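Local coordinates for (S)-2-haloacid dehalogenase 4A (PDB 2NO4), which catalyses the hydrolytic dehalogenation of small (S)-2-haloalkanoic acids to the corresponding (R)-2-hydroxyalkanoic acids, inverting the configuration at the carbon that loses the halide, at residues F80-T84 against Y85-D89. Numbering follows the deposited sequence.
Sequences FALRT and YHLED. With SO4 (sulfate ion), chain J.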
# COMPACT_ATOMS: atom_id res chain seq x y z
N PHE B 80 -9.85 -9.87 6.91
CA PHE B 80 -10.02 -9.73 5.47
C PHE B 80 -9.37 -10.89 4.69
O PHE B 80 -9.99 -11.40 3.74
CB PHE B 80 -9.48 -8.39 4.97
CG PHE B 80 -9.58 -8.23 3.51
CD1 PHE B 80 -10.79 -7.85 2.91
CD2 PHE B 80 -8.47 -8.54 2.69
CE1 PHE B 80 -10.89 -7.73 1.51
CE2 PHE B 80 -8.57 -8.42 1.30
CZ PHE B 80 -9.78 -8.02 0.71
N ALA B 81 -8.14 -11.26 5.05
CA ALA B 81 -7.40 -12.31 4.35
C ALA B 81 -8.07 -13.68 4.56
O ALA B 81 -8.22 -14.47 3.62
CB ALA B 81 -5.86 -12.32 4.73
N LEU B 82 -8.52 -13.95 5.80
CA LEU B 82 -9.23 -15.19 6.11
C LEU B 82 -10.53 -15.34 5.33
O LEU B 82 -10.81 -16.41 4.81
CB LEU B 82 -9.52 -15.30 7.63
CG LEU B 82 -8.31 -15.52 8.53
CD1 LEU B 82 -8.78 -15.40 9.99
CD2 LEU B 82 -7.66 -16.87 8.29
N ARG B 83 -11.33 -14.26 5.28
CA ARG B 83 -12.58 -14.26 4.48
C ARG B 83 -12.29 -14.40 2.95
O ARG B 83 -13.00 -15.07 2.23
CB ARG B 83 -13.37 -12.97 4.74
CG ARG B 83 -13.89 -12.83 6.14
CD ARG B 83 -14.40 -11.41 6.41
NE ARG B 83 -15.15 -11.36 7.67
CZ ARG B 83 -15.64 -10.25 8.21
NH1 ARG B 83 -15.42 -9.07 7.63
NH2 ARG B 83 -16.32 -10.33 9.35
N THR B 84 -11.23 -13.76 2.48
CA THR B 84 -10.87 -13.82 1.06
C THR B 84 -10.63 -15.27 0.66
O THR B 84 -11.07 -15.70 -0.42
CB THR B 84 -9.62 -12.93 0.79
OG1 THR B 84 -9.98 -11.56 0.97
CG2 THR B 84 -9.06 -13.14 -0.62
N TYR B 85 -9.95 -16.01 1.54
CA TYR B 85 -9.61 -17.42 1.29
C TYR B 85 -10.71 -18.42 1.67
O TYR B 85 -10.52 -19.66 1.56
CB TYR B 85 -8.19 -17.78 1.81
CG TYR B 85 -7.17 -17.17 0.87
CD1 TYR B 85 -6.65 -15.88 1.10
CD2 TYR B 85 -6.82 -17.83 -0.32
CE1 TYR B 85 -5.77 -15.28 0.20
CE2 TYR B 85 -5.93 -17.27 -1.22
CZ TYR B 85 -5.42 -16.00 -0.97
OH TYR B 85 -4.59 -15.47 -1.91
N HIS B 86 -11.84 -17.85 2.13
CA HIS B 86 -13.06 -18.58 2.55
C HIS B 86 -12.68 -19.72 3.52
O HIS B 86 -13.10 -20.87 3.34
CB HIS B 86 -13.80 -19.20 1.35
CG HIS B 86 -14.59 -18.24 0.52
ND1 HIS B 86 -14.27 -16.90 0.39
CD2 HIS B 86 -15.65 -18.45 -0.30
CE1 HIS B 86 -15.14 -16.32 -0.42
NE2 HIS B 86 -15.98 -17.24 -0.86
N LEU B 87 -11.88 -19.41 4.52
CA LEU B 87 -11.32 -20.48 5.34
C LEU B 87 -12.35 -21.05 6.33
O LEU B 87 -13.20 -20.32 6.82
CB LEU B 87 -10.03 -20.04 6.02
CG LEU B 87 -8.85 -20.16 5.03
CD1 LEU B 87 -7.70 -19.32 5.47
CD2 LEU B 87 -8.40 -21.61 4.94
N GLU B 88 -12.31 -22.36 6.56
CA GLU B 88 -13.05 -22.95 7.67
C GLU B 88 -12.44 -22.51 9.03
O GLU B 88 -11.22 -22.37 9.17
CB GLU B 88 -13.03 -24.48 7.56
CG GLU B 88 -13.61 -25.18 8.76
CD GLU B 88 -13.55 -26.70 8.66
OE1 GLU B 88 -14.31 -27.37 9.41
OE2 GLU B 88 -12.75 -27.24 7.85
N ASP B 89 -13.32 -22.31 10.02
CA ASP B 89 -12.94 -21.99 11.40
C ASP B 89 -12.09 -20.72 11.46
O ASP B 89 -10.99 -20.72 12.02
CB ASP B 89 -12.26 -23.17 12.12
CG ASP B 89 -12.01 -22.89 13.65
OD1 ASP B 89 -12.68 -22.02 14.25
OD2 ASP B 89 -11.11 -23.55 14.22
S SO4 J . -16.23 -14.14 9.92
O1 SO4 J . -16.04 -15.14 10.97
O2 SO4 J . -16.66 -12.87 10.50
O3 SO4 J . -14.94 -13.94 9.27
O4 SO4 J . -17.26 -14.54 8.97
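Leu82 and Arg83 meet His86 and Leu87 in a local contact, the Schellman motif that ends helix 70-84, in the helical part of this HAD-superfamily hydrolase, apart from the parallel sheet, whose strand 16-19 leads into the nucleophile Asp20. His86 takes positive phi and swings the chain off the helix axis. Two bonds back into the last turn define the motif: Leu87 N donates to Leu82 O at 3.2 Å, with a nearly straight N-H...O angle of 167°, and His86 N to Arg83 O at 3.0 Å. Tyr85 N makes the last regular helical bond, to Ala81 O. Beside the turn, the side chains of Leu82 and Leu87 cross at about a right angle, CD2 of the first touching CD1 of the second at 3.7 Å, the apolar contact often seen across this motif. Leu82 also packs on Arg90 and Lys94 of helix 90-102, and Asp89, the N-cap of that helix, bonds Gly92 N through OD1.

Thr84 OG1, lying beside its own backbone N and anti to the carbonyl carbon (chi1 -68°), bonds Phe80 O at 2.8 Å from the face of that carbonyl opposite to Thr84 N. The Arg83 chain runs extended to a sulfate, probably from the crystallisation liquor: NE reaches O3 at 3.0 Å and NH2 reaches O2 at 2.8 Å, and Arg90 NE binds the same anion. Arg83 O takes two bonds from one residue: His86 N comes from above the carbonyl plane, while His86 ND1 approaches at 2.9 Å, nearly along the C=O axis, with Arg83 O lying somewhat out of the imidazole plane.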